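Local coordinates for surface antigen protein 2 (Candida albicans, PDB 4Y7S) that binds heme as a secreted hemophore and helps the fungus take iron from human hemoglobin during hyphal growth, at residues N16-R21 against C50-P55; N56-V61 against W95-S100. One frame throughout, in Å; residues are numbered along the deposited sequence.

Contact 1: residues N16-R21 against C50-P55; sequences NGFADR and CLCVIP. With HEB (heme b/c), chain D.
Phe18 and Leu51 turn their side chains to each other through different first torsions: Phe18 CG lies anti to the backbone N (chi1 174°), whereas Leu51 CG lies anti to its carbonyl carbon (chi1 -66°). The two CB atoms face one another, Phe18 CB to Leu51 CB 4.0 Å. With its second torsion extended, Leu51 sends the CD1 branch along the turn that starts the other segment, where CD1 rests 3.8 Å from Gly17 N and 3.9 Å from Asn16 OD1. That turn keeps its shape through a cap. Asn16 OD1 takes a nearly straight bond from Ala19 N (2.8 Å, 173° at the hydrogen), the donor standing above the carbonyl plane, and a weak one from Phe18 N. The amide nitrogen Asn16 ND2 is satisfied by Val34 O. Farther along, Cys52 SG meets the Phe18 ring obliquely at CD1, 4.0 Å away, a sulfur-aromatic contact made by a sulfur of the disulfide to Cys85 of helix 72-87. Another flank of helix 48-53 faces the ligand: Cys50 SG, bonded to Cys43, lies 3.4 Å from heme atom C2C, and Val53 CG2 packs near the methyl CMC. Disulfides from Cys50 and Cys52 hold this helix in the CFEM helical basket, whose fold rests on four such bonds, and Cys50 and Val53 here line its heme pocket.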
loop_
_atom_site.group_PDB
_atom_site.type_symbol
_atom_site.label_atom_id
_atom_site.label_comp_id
_atom_site.label_asym_id
_atom_site.label_seq_id
_atom_site.Cartn_x
_atom_site.Cartn_y
_atom_site.Cartn_z
ATOM N N ASN A 16 4.248 17.366 9.908
ATOM C CA ASN A 16 4.876 16.613 8.831
ATOM C C ASN A 16 4.708 17.374 7.509
ATOM O O ASN A 16 4.033 18.397 7.466
ATOM C CB ASN A 16 4.307 15.185 8.746
ATOM C CG ASN A 16 2.803 15.146 8.470
ATOM O OD1 ASN A 16 2.339 15.608 7.432
ATOM N ND2 ASN A 16 2.047 14.550 9.386
ATOM N N GLY A 17 5.336 16.883 6.443
ATOM C CA GLY A 17 5.361 17.596 5.178
ATOM C C GLY A 17 4.002 17.784 4.524
ATOM O O GLY A 17 3.810 18.726 3.758
ATOM N N PHE A 18 3.061 16.896 4.828
ATOM C CA PHE A 18 1.696 17.005 4.312
ATOM C C PHE A 18 0.880 17.970 5.166
ATOM O O PHE A 18 0.318 18.935 4.664
ATOM C CB PHE A 18 1.050 15.625 4.274
ATOM C CG PHE A 18 -0.430 15.620 3.897
ATOM C CD1 PHE A 18 -0.834 15.785 2.582
ATOM C CD2 PHE A 18 -1.407 15.389 4.864
ATOM C CE1 PHE A 18 -2.201 15.755 2.233
ATOM C CE2 PHE A 18 -2.771 15.350 4.529
ATOM C CZ PHE A 18 -3.163 15.522 3.209
ATOM N N ALA A 19 0.835 17.697 6.464
ATOM C CA ALA A 19 0.110 18.525 7.416
ATOM C C ALA A 19 0.513 19.998 7.392
ATOM O O ALA A 19 -0.355 20.866 7.439
ATOM C CB ALA A 19 0.296 17.972 8.818
ATOM N N ASP A 20 1.817 20.280 7.332
ATOM C CA ASP A 20 2.296 21.645 7.424
ATOM C C ASP A 20 1.715 22.492 6.290
ATOM O O ASP A 20 1.557 23.688 6.426
ATOM C CB ASP A 20 3.841 21.705 7.378
ATOM C CG ASP A 20 4.497 21.336 8.719
ATOM O OD1 ASP A 20 3.848 20.653 9.544
ATOM O OD2 ASP A 20 5.664 21.749 8.959
ATOM N N ARG A 21 1.418 21.879 5.156
ATOM C CA ARG A 21 0.930 22.650 4.020
ATOM C C ARG A 21 -0.498 23.145 4.195
ATOM O O ARG A 21 -0.864 24.174 3.637
ATOM C CB ARG A 21 1.000 21.817 2.743
ATOM C CG ARG A 21 2.386 21.357 2.369
ATOM C CD ARG A 21 3.376 22.523 2.085
ATOM N NE ARG A 21 4.674 21.893 2.097
ATOM C CZ ARG A 21 5.523 21.921 3.109
ATOM N NH1 ARG A 21 5.292 22.660 4.181
ATOM N NH2 ARG A 21 6.647 21.244 3.005
ATOM N N CYS A 50 5.980 12.464 -1.008
ATOM C CA CYS A 50 5.953 11.079 -0.559
ATOM C C CYS A 50 4.713 10.793 0.317
ATOM O O CYS A 50 4.029 9.791 0.129
ATOM C CB CYS A 50 7.232 10.752 0.207
ATOM S SG CYS A 50 7.389 9.027 0.679
ATOM N N LEU A 51 4.379 11.701 1.220
ATOM C CA LEU A 51 3.245 11.491 2.121
ATOM C C LEU A 51 1.894 11.636 1.407
ATOM O O LEU A 51 0.845 11.288 1.962
ATOM C CB LEU A 51 3.332 12.463 3.297
ATOM C CG LEU A 51 4.528 12.218 4.204
ATOM C CD1 LEU A 51 4.670 13.319 5.234
ATOM C CD2 LEU A 51 4.442 10.877 4.873
ATOM N N CYS A 52 1.925 12.151 0.181
ATOM C CA CYS A 52 0.745 12.202 -0.683
ATOM C C CYS A 52 0.480 10.894 -1.435
ATOM O O CYS A 52 -0.622 10.692 -1.961
ATOM C CB CYS A 52 0.894 13.327 -1.711
ATOM S SG CYS A 52 0.773 14.992 -1.014
ATOM N N VAL A 53 1.470 10.008 -1.495
ATOM C CA VAL A 53 1.326 8.832 -2.329
ATOM C C VAL A 53 1.443 7.499 -1.588
ATOM O O VAL A 53 1.272 6.466 -2.208
ATOM C CB VAL A 53 2.353 8.834 -3.517
ATOM C CG1 VAL A 53 2.253 10.136 -4.279
ATOM C CG2 VAL A 53 3.799 8.584 -3.059
ATOM N N ILE A 54 1.765 7.495 -0.295
ATOM C CA ILE A 54 1.859 6.222 0.420
ATOM C C ILE A 54 0.482 5.900 1.017
ATOM O O ILE A 54 0.062 6.567 1.963
ATOM C CB ILE A 54 2.922 6.242 1.543
ATOM C CG1 ILE A 54 4.311 6.608 0.990
ATOM C CG2 ILE A 54 2.964 4.886 2.249
ATOM C CD1 ILE A 54 4.845 5.621 -0.061
ATOM N N PRO A 55 -0.220 4.896 0.470
ATOM C CA PRO A 55 -1.615 4.702 0.878
ATOM C C PRO A 55 -1.814 4.283 2.322
ATOM O O PRO A 55 -2.875 4.573 2.856
ATOM C CB PRO A 55 -2.124 3.618 -0.081
ATOM C CG PRO A 55 -0.937 3.002 -0.667
ATOM C CD PRO A 55 0.135 4.037 -0.676
HETATM FE FE HEB D . 10.657 12.050 -1.898
HETATM C CHA HEB D . 13.657 13.562 -1.171
HETATM C CHB HEB D . 9.708 14.876 -3.639
HETATM C CHC HEB D . 8.066 10.320 -3.385
HETATM C CHD HEB D . 11.790 9.071 -0.687
HETATM N NA HEB D . 11.541 13.891 -2.352
HETATM C C1A HEB D . 12.762 14.315 -1.896
HETATM C C2A HEB D . 12.955 15.678 -2.328
HETATM C C3A HEB D . 11.866 16.045 -3.013
HETATM C C4A HEB D . 10.951 14.921 -3.043
HETATM C CMA HEB D . 11.576 17.410 -3.683
HETATM C CAA HEB D . 14.218 16.530 -2.035
HETATM C CBA HEB D . 15.061 16.603 -3.307
HETATM C CGA HEB D . 16.242 17.529 -3.125
HETATM O O1A HEB D . 16.688 18.147 -4.125
HETATM O O2A HEB D . 16.744 17.652 -1.988
HETATM N NB HEB D . 9.251 12.492 -3.259
HETATM C C1B HEB D . 8.947 13.733 -3.792
HETATM C C2B HEB D . 7.701 13.624 -4.530
HETATM C C3B HEB D . 7.281 12.362 -4.428
HETATM C C4B HEB D . 8.225 11.648 -3.646
HETATM C CMB HEB D . 6.989 14.770 -5.270
HETATM C CAB HEB D . 6.036 11.657 -4.999
HETATM C CBB HEB D . 5.363 12.137 -6.035
HETATM N NC HEB D . 10.055 10.074 -2.064
HETATM C C1C HEB D . 8.910 9.585 -2.628
HETATM C C2C HEB D . 8.737 8.182 -2.293
HETATM C C3C HEB D . 9.778 7.853 -1.526
HETATM C C4C HEB D . 10.618 9.029 -1.381
HETATM C CMC HEB D . 7.526 7.330 -2.761
HETATM C CAC HEB D . 10.147 6.508 -0.875
HETATM C CBC HEB D . 9.510 5.386 -1.196
HETATM N ND HEB D . 12.454 11.407 -1.108
HETATM C C1D HEB D . 12.651 10.137 -0.588
HETATM C C2D HEB D . 13.901 10.107 0.128
HETATM C C3D HEB D . 14.488 11.505 -0.036
HETATM C C4D HEB D . 13.521 12.242 -0.806
HETATM C CMD HEB D . 14.513 8.903 0.869
HETATM C CAD HEB D . 15.803 12.040 0.557
HETATM C CBD HEB D . 16.995 11.841 -0.365
HETATM C CGD HEB D . 18.249 12.094 0.440
HETATM O O1D HEB D . 18.150 12.522 1.631
HETATM O O2D HEB D . 19.357 11.857 -0.117
#

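Contact 2: residues N56-V61 against W95-S100; sequences NFTGAV and WIIPAS
Helix 55-68 passes closest to the extended strip before helix 99-110 at Gly59 and Ile97, whose CA atoms lie 5.5 Å apart. Thr58 carries the contact, and its two branches do different work. A chi1 of 67° sets OG1 between the backbone N and the carbonyl carbon, from where the hydroxyl donates to Ile96 O at 2.7 Å; the donor is tilted 34° from the carbonyl plane. The methyl CG2 goes instead to the indole, 3.7 Å from Trp95 NE1, as the Thr58 and Trp95 side chains run past each other in opposite directions. One turn on, Val61 CG1 approaches the six-membered ring obliquely, 4.1 Å from Trp95 CZ2. Within the strip, Ile97 CG2 sits 3.5 Å above the plane of the Trp95 ring, over its centre, and also touches Thr58 OG1, so one methyl borders both the indole and the hydroxyl. Gly59 lets the proline come close to the helix backbone, with Pro98 CD 3.8 Å from Gly59 CA. The indole also packs on helix 72-87 at Ala81, and Pro98 packs on Ile5 of the second subunit. The one hydrogen bond between the two segments, with Ile97 CG2 and Pro98 CD beside it, thus ties the helix to a strip without regular secondary structure: the threonine hydroxyl satisfies a main-chain carbonyl while its methyl joins the hydrocarbon packing around the tryptophan.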
loop_
_atom_site.group_PDB
_atom_site.type_symbol
_atom_site.label_atom_id
_atom_site.label_comp_id
_atom_site.label_asym_id
_atom_site.label_seq_id
_atom_site.Cartn_x
_atom_site.Cartn_y
_atom_site.Cartn_z
ATOM N N ASN A 56 -0.837 3.640 2.958
ATOM C CA ASN A 56 -0.991 3.323 4.370
ATOM C C ASN A 56 -1.084 4.623 5.180
ATOM O O ASN A 56 -1.743 4.674 6.205
ATOM C CB ASN A 56 0.178 2.487 4.892
ATOM C CG ASN A 56 -0.101 1.905 6.263
ATOM O OD1 ASN A 56 -1.178 1.355 6.500
ATOM N ND2 ASN A 56 0.859 2.033 7.178
ATOM N N PHE A 57 -0.428 5.670 4.703
ATOM C CA PHE A 57 -0.515 6.978 5.345
ATOM C C PHE A 57 -1.774 7.755 4.911
ATOM O O PHE A 57 -2.567 8.189 5.753
ATOM C CB PHE A 57 0.739 7.806 5.043
ATOM C CG PHE A 57 0.744 9.146 5.716
ATOM C CD1 PHE A 57 1.171 9.273 7.044
ATOM C CD2 PHE A 57 0.299 10.268 5.051
ATOM C CE1 PHE A 57 1.168 10.516 7.681
ATOM C CE2 PHE A 57 0.286 11.517 5.690
ATOM C CZ PHE A 57 0.722 11.633 7.003
ATOM N N THR A 58 -1.972 7.932 3.606
ATOM C CA THR A 58 -3.110 8.720 3.137
ATOM C C THR A 58 -4.429 8.061 3.529
ATOM O O THR A 58 -5.416 8.742 3.761
ATOM C CB THR A 58 -3.102 8.913 1.615
ATOM O OG1 THR A 58 -3.315 7.657 0.978
ATOM C CG2 THR A 58 -1.787 9.541 1.143
ATOM N N GLY A 59 -4.452 6.736 3.552
ATOM C CA GLY A 59 -5.667 5.999 3.883
ATOM C C GLY A 59 -6.038 6.193 5.345
ATOM O O GLY A 59 -7.211 6.293 5.705
ATOM N N ALA A 60 -5.021 6.244 6.200
ATOM C CA ALA A 60 -5.266 6.483 7.613
ATOM C C ALA A 60 -5.827 7.887 7.801
ATOM O O ALA A 60 -6.793 8.075 8.540
ATOM C CB ALA A 60 -3.978 6.306 8.432
ATOM N N VAL A 61 -5.215 8.860 7.129
ATOM C CA VAL A 61 -5.667 10.236 7.202
ATOM C C VAL A 61 -7.097 10.307 6.666
ATOM O O VAL A 61 -7.978 10.888 7.291
ATOM C CB VAL A 61 -4.729 11.189 6.413
ATOM C CG1 VAL A 61 -5.359 12.563 6.299
ATOM C CG2 VAL A 61 -3.367 11.284 7.095
ATOM N N TRP A 95 -3.663 13.383 -4.451
ATOM C CA TRP A 95 -3.719 12.799 -3.116
ATOM C C TRP A 95 -4.133 11.340 -3.300
ATOM O O TRP A 95 -5.286 11.046 -3.587
ATOM C CB TRP A 95 -4.671 13.574 -2.212
ATOM C CG TRP A 95 -4.662 13.106 -0.777
ATOM C CD1 TRP A 95 -3.568 12.916 0.014
ATOM C CD2 TRP A 95 -5.798 12.790 0.029
ATOM N NE1 TRP A 95 -3.947 12.482 1.250
ATOM C CE2 TRP A 95 -5.314 12.403 1.295
ATOM C CE3 TRP A 95 -7.184 12.795 -0.190
ATOM C CZ2 TRP A 95 -6.157 12.019 2.328
ATOM C CZ3 TRP A 95 -8.017 12.417 0.840
ATOM C CH2 TRP A 95 -7.504 12.043 2.088
ATOM N N ILE A 96 -3.172 10.431 -3.188
ATOM C CA ILE A 96 -3.391 9.059 -3.635
ATOM C C ILE A 96 -3.914 8.190 -2.507
ATOM O O ILE A 96 -3.146 7.729 -1.675
ATOM C CB ILE A 96 -2.086 8.398 -4.153
ATOM C CG1 ILE A 96 -1.300 9.314 -5.114
ATOM C CG2 ILE A 96 -2.397 7.063 -4.811
ATOM C CD1 ILE A 96 -1.945 9.575 -6.450
ATOM N N ILE A 97 -5.213 7.906 -2.529
ATOM C CA ILE A 97 -5.845 7.127 -1.464
ATOM C C ILE A 97 -6.439 5.844 -1.991
ATOM O O ILE A 97 -6.770 5.740 -3.171
ATOM C CB ILE A 97 -6.958 7.935 -0.746
ATOM C CG1 ILE A 97 -7.987 8.486 -1.738
ATOM C CG2 ILE A 97 -6.357 9.040 0.038
ATOM C CD1 ILE A 97 -9.170 9.219 -1.065
ATOM N N PRO A 98 -6.608 4.857 -1.105
ATOM C CA PRO A 98 -7.299 3.629 -1.497
ATOM C C PRO A 98 -8.731 3.895 -2.024
ATOM O O PRO A 98 -9.375 4.861 -1.596
ATOM C CB PRO A 98 -7.363 2.850 -0.197
ATOM C CG PRO A 98 -6.262 3.404 0.654
ATOM C CD PRO A 98 -6.187 4.833 0.307
ATOM N N ALA A 99 -9.219 3.064 -2.935
ATOM C CA ALA A 99 -10.564 3.249 -3.470
ATOM C C ALA A 99 -11.627 3.148 -2.373
ATOM O O ALA A 99 -12.606 3.883 -2.392
ATOM C CB ALA A 99 -10.850 2.244 -4.570
ATOM N N SER A 100 -11.433 2.238 -1.422
ATOM C CA SER A 100 -12.374 2.073 -0.304
ATOM C C SER A 100 -12.450 3.351 0.557
ATOM O O SER A 100 -13.520 3.751 1.020
ATOM C CB SER A 100 -11.957 0.871 0.534
ATOM O OG SER A 100 -10.635 1.060 1.030
#

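How the contacts relate
Helices 48-53 and 55-68 follow each other in the chain, so contact 1 passes directly into contact 2, with centres about 11 Å apart. Their backbones meet where Cys52 O probably accepts a hydrogen bond from Ile96 N (2.8 Å), and the Thr58 methyl CG2 packs 3.3 Å from Leu51 O. The Phe18 and Trp95 rings, nearly parallel at about 10°, join the two across the interior. Contact 1 is the nearer to the heme iron site: the Leu51 side chain is about 5 Å from that of the axial ligand Asp47, against about 11 Å for Thr58. Both contacts also touch the second subunit, contact 1 through Val53, Ile54 and Pro55, contact 2 through Ile96 and Pro98 among others.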